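Local coordinates for FHA domain-containing protein DDL (Arabidopsis thaliana, PDB 3VPY) that probably recognises phosphothreonine through its forkhead-associated domain, a mode of binding linked to the partner Dicer-like 1, at residues Ile65-Met70 with Val83-Met88. Sequence-based numbering, arbitrary orientation.
Sequences IQYREM and VKPYIM
Q66 and R68 face Y86 and K84 as the two hydrogen-bonded pairs of an antiparallel beta hairpin, strands 63-73 and 79-89, whose short axes run 143° apart in direction and approach to 4.4 Å. The hairpin supplies neighbouring strands of one sheet of the FHA beta sandwich. Each pair closes two backbone bonds, the shortest from Q66 N to Y86 O at 2.7 Å; between them Y67 and P85 form a non-hydrogen-bonded pair, where no N-H is called for toward strand 63-73, so a proline fits. On the sheet face shared by Q66, R68, K84 and Y86, the R68 chain lies over the Y86 ring. With CG anti to its carbonyl carbon (chi1 -64°) and a bend at chi3, R68 brings CD over the ring in a CH-pi contact and its guanidinium in a cation-pi contact, CZ standing 4.5 Å from the ring centroid and almost on the normal. The guanidinium and ring planes are 64° apart, so NH1 dips toward the ring, near its rim, while NE forms a salt bridge with E9. Replacing Y86 by an alanine takes away the surface beneath CD and NH1, and R68, still bridged to E9, would probably be freer to turn, with M70 CG losing its neighbour OH. On the other face, apolar contacts run from I87 to I65, P85, Y67 and V83, and I65 and I87 reach I117 of the second sheet. The Y67 ring meets P85 obliquely, CE1 lying 3.4 Å from P85 CB, and also contacts W17. The amide of Q66 gives a nearly straight NE2 bond to Y67 O, and NE2 also bonds E6. Selenomethionine M70 brings CG within 3.4 Å of Y86 OH and sets its SE over one face of the R68 guanidinium, 3.7 Å above the plane and offset toward its rim.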
ATOM      1  N   ILE A  65       1.778  -3.611   3.655  1.00 12.46           N
ATOM      2  CA  ILE A  65       1.856  -2.192   3.289  1.00 12.30           C
ATOM      3  C   ILE A  65       1.989  -1.424   4.595  1.00 13.24           C
ATOM      4  O   ILE A  65       1.109  -1.506   5.472  1.00 13.12           O
ATOM      5  CB  ILE A  65       0.656  -1.711   2.439  1.00 11.98           C
ATOM      6  CG1 ILE A  65       0.758  -2.342   1.044  1.00 11.81           C
ATOM      7  CG2 ILE A  65       0.661  -0.169   2.336  1.00 13.37           C
ATOM      8  CD1 ILE A  65      -0.415  -2.089   0.089  1.00 12.20           C
ATOM      9  N   GLN A  66       3.130  -0.737   4.722  1.00 12.63           N
ATOM     10  CA  GLN A  66       3.529  -0.066   5.941  1.00 13.91           C
ATOM     11  C   GLN A  66       3.532   1.423   5.679  1.00 13.37           C
ATOM     12  O   GLN A  66       4.210   1.869   4.742  1.00 13.20           O
ATOM     13  CB  GLN A  66       4.950  -0.498   6.318  1.00 14.06           C
ATOM     14  CG  GLN A  66       5.494   0.255   7.525  1.00 15.76           C
ATOM     15  CD  GLN A  66       4.801  -0.162   8.806  1.00 17.88           C
ATOM     16  OE1 GLN A  66       4.837  -1.340   9.182  1.00 18.92           O
ATOM     17  NE2 GLN A  66       4.158   0.791   9.480  1.00 17.59           N
ATOM     18  N   TYR A  67       2.755   2.172   6.460  1.00 13.28           N
ATOM     19  CA  TYR A  67       2.812   3.638   6.431  1.00 13.33           C
ATOM     20  C   TYR A  67       3.972   4.127   7.275  1.00 14.62           C
ATOM     21  O   TYR A  67       4.179   3.627   8.365  1.00 16.61           O
ATOM     22  CB  TYR A  67       1.458   4.259   6.864  1.00 14.70           C
ATOM     23  CG  TYR A  67       0.429   4.044   5.795  1.00 13.25           C
ATOM     24  CD1 TYR A  67       0.396   4.862   4.673  1.00 14.08           C
ATOM     25  CD2 TYR A  67      -0.468   2.979   5.861  1.00 14.05           C
ATOM     26  CE1 TYR A  67      -0.496   4.635   3.636  1.00 14.62           C
ATOM     27  CE2 TYR A  67      -1.382   2.749   4.827  1.00 14.04           C
ATOM     28  CZ  TYR A  67      -1.394   3.590   3.728  1.00 13.53           C
ATOM     29  OH  TYR A  67      -2.279   3.351   2.696  1.00 14.75           O
ATOM     30  N   ARG A  68       4.744   5.063   6.718  1.00 13.59           N
ATOM     31  CA  ARG A  68       5.947   5.627   7.332  1.00 14.52           C
ATOM     32  C   ARG A  68       5.960   7.150   7.228  1.00 14.69           C
ATOM     33  O   ARG A  68       5.704   7.719   6.147  1.00 14.59           O
ATOM     34  CB  ARG A  68       7.201   5.057   6.643  1.00 13.92           C
ATOM     35  CG  ARG A  68       7.378   3.542   6.810  1.00 14.02           C
ATOM     36  CD  ARG A  68       8.442   3.023   5.845  1.00 14.81           C
ATOM     37  NE  ARG A  68       9.763   3.547   6.205  1.00 15.45           N
ATOM     38  CZ  ARG A  68      10.770   3.745   5.353  1.00 14.59           C
ATOM     39  NH1 ARG A  68      10.625   3.494   4.060  1.00 19.46           N
ATOM     40  NH2 ARG A  68      11.920   4.247   5.786  1.00 17.17           N
ATOM     41  N   GLU A  69       6.259   7.804   8.351  1.00 15.83           N
ATOM     42  CA  GLU A  69       6.411   9.255   8.371  1.00 18.08           C
ATOM     43  C   GLU A  69       7.809   9.609   7.896  1.00 18.94           C
ATOM     44  O   GLU A  69       8.816   9.187   8.505  1.00 20.17           O
ATOM     45  CB  GLU A  69       6.159   9.794   9.786  1.00 19.17           C
ATOM     46  CG  GLU A  69       5.994  11.297   9.867  1.00 20.38           C
ATOM     47  CD  GLU A  69       5.726  11.757  11.298  1.00 22.95           C
ATOM     48  OE1 GLU A  69       6.634  11.649  12.147  1.00 27.22           O
ATOM     49  OE2 GLU A  69       4.601  12.219  11.565  1.00 28.77           O
HETATM   50  N   MSE A  70       7.875  10.385   6.811  1.00 18.87           N
HETATM   51  CA  MSE A  70       9.160  10.794   6.208  1.00 19.48           C
HETATM   52  C   MSE A  70       9.189  12.299   6.024  1.00 20.44           C
HETATM   53  O   MSE A  70       8.166  12.958   6.139  1.00 20.09           O
HETATM   54  CB  MSE A  70       9.300  10.159   4.824  1.00 19.06           C
HETATM   55  CG  MSE A  70       8.978   8.681   4.765  1.00 18.72           C
HETATM   56 SE   MSE A  70      10.300   7.629   5.742  1.00 27.47          SE
HETATM   57  CE  MSE A  70      11.788   7.775   4.482  1.00 21.72           C
ATOM     58  N   VAL A  83       3.125  11.220   5.671  1.00 18.49           N
ATOM     59  CA  VAL A  83       3.043   9.788   5.910  1.00 17.69           C
ATOM     60  C   VAL A  83       2.651   9.116   4.604  1.00 17.13           C
ATOM     61  O   VAL A  83       1.573   9.402   4.045  1.00 17.45           O
ATOM     62  CB  VAL A  83       2.015   9.460   6.998  1.00 18.24           C
ATOM     63  CG1 VAL A  83       1.833   7.944   7.138  1.00 15.60           C
ATOM     64  CG2 VAL A  83       2.439  10.086   8.331  1.00 18.46           C
ATOM     65  N   LYS A  84       3.485   8.173   4.163  1.00 14.73           N
ATOM     66  CA  LYS A  84       3.337   7.566   2.843  1.00 14.18           C
ATOM     67  C   LYS A  84       3.362   6.056   2.907  1.00 13.18           C
ATOM     68  O   LYS A  84       3.956   5.493   3.828  1.00 12.52           O
ATOM     69  CB  LYS A  84       4.462   8.040   1.917  1.00 14.46           C
ATOM     70  CG  LYS A  84       4.460   9.549   1.737  1.00 17.23           C
ATOM     71  CD  LYS A  84       5.415   9.972   0.645  1.00 20.82           C
ATOM     72  CE  LYS A  84       6.855   9.773   1.095  1.00 21.99           C
ATOM     73  NZ  LYS A  84       7.818  10.042  -0.012  1.00 22.65           N
ATOM     74  N   PRO A  85       2.704   5.394   1.934  1.00 12.91           N
ATOM     75  CA  PRO A  85       2.644   3.930   1.896  1.00 12.50           C
ATOM     76  C   PRO A  85       3.897   3.316   1.294  1.00 12.16           C
ATOM     77  O   PRO A  85       4.385   3.807   0.274  1.00 13.28           O
ATOM     78  CB  PRO A  85       1.450   3.644   0.979  1.00 12.31           C
ATOM     79  CG  PRO A  85       1.423   4.821   0.029  1.00 12.22           C
ATOM     80  CD  PRO A  85       1.948   6.016   0.822  1.00 13.35           C
ATOM     81  N   TYR A  86       4.393   2.250   1.935  1.00 12.19           N
ATOM     82  CA  TYR A  86       5.508   1.426   1.413  1.00 13.02           C
ATOM     83  C   TYR A  86       5.114  -0.035   1.454  1.00 12.87           C
ATOM     84  O   TYR A  86       4.500  -0.473   2.425  1.00 14.79           O
ATOM     85  CB  TYR A  86       6.769   1.603   2.284  1.00 13.00           C
ATOM     86  CG  TYR A  86       7.280   2.996   2.179  1.00 14.17           C
ATOM     87  CD1 TYR A  86       8.404   3.300   1.402  1.00 11.99           C
ATOM     88  CD2 TYR A  86       6.630   4.041   2.855  1.00 15.14           C
ATOM     89  CE1 TYR A  86       8.846   4.639   1.286  1.00 13.65           C
ATOM     90  CE2 TYR A  86       7.053   5.350   2.750  1.00 12.14           C
ATOM     91  CZ  TYR A  86       8.153   5.647   1.962  1.00 14.82           C
ATOM     92  OH  TYR A  86       8.538   6.954   1.879  1.00 15.47           O
ATOM     93  N   ILE A  87       5.449  -0.792   0.424  1.00 12.62           N
ATOM     94  CA  ILE A  87       5.156  -2.232   0.471  1.00 12.29           C
ATOM     95  C   ILE A  87       6.444  -2.988   0.803  1.00 13.41           C
ATOM     96  O   ILE A  87       7.532  -2.551   0.419  1.00 13.03           O
ATOM     97  CB  ILE A  87       4.510  -2.736  -0.853  1.00 12.64           C
ATOM     98  CG1 ILE A  87       3.969  -4.161  -0.712  1.00 12.48           C
ATOM     99  CG2 ILE A  87       5.506  -2.640  -2.031  1.00 13.79           C
ATOM    100  CD1 ILE A  87       2.994  -4.528  -1.795  1.00 13.93           C
HETATM  101  N   MSE A  88       6.318  -4.113   1.509  1.00 13.36           N
HETATM  102  CA  MSE A  88       7.465  -4.971   1.769  1.00 15.54           C
HETATM  103  C   MSE A  88       7.026  -6.424   1.631  1.00 13.84           C
HETATM  104  O   MSE A  88       6.053  -6.850   2.271  1.00 13.48           O
HETATM  105  CB  MSE A  88       8.050  -4.717   3.171  1.00 16.18           C
HETATM  106  CG  MSE A  88       9.228  -5.607   3.444  1.00 17.53           C
HETATM  107 SE   MSE A  88      10.104  -5.267   5.164  1.00 26.99          SE
HETATM  108  CE  MSE A  88      11.195  -3.740   4.758  1.00 28.11           C
TER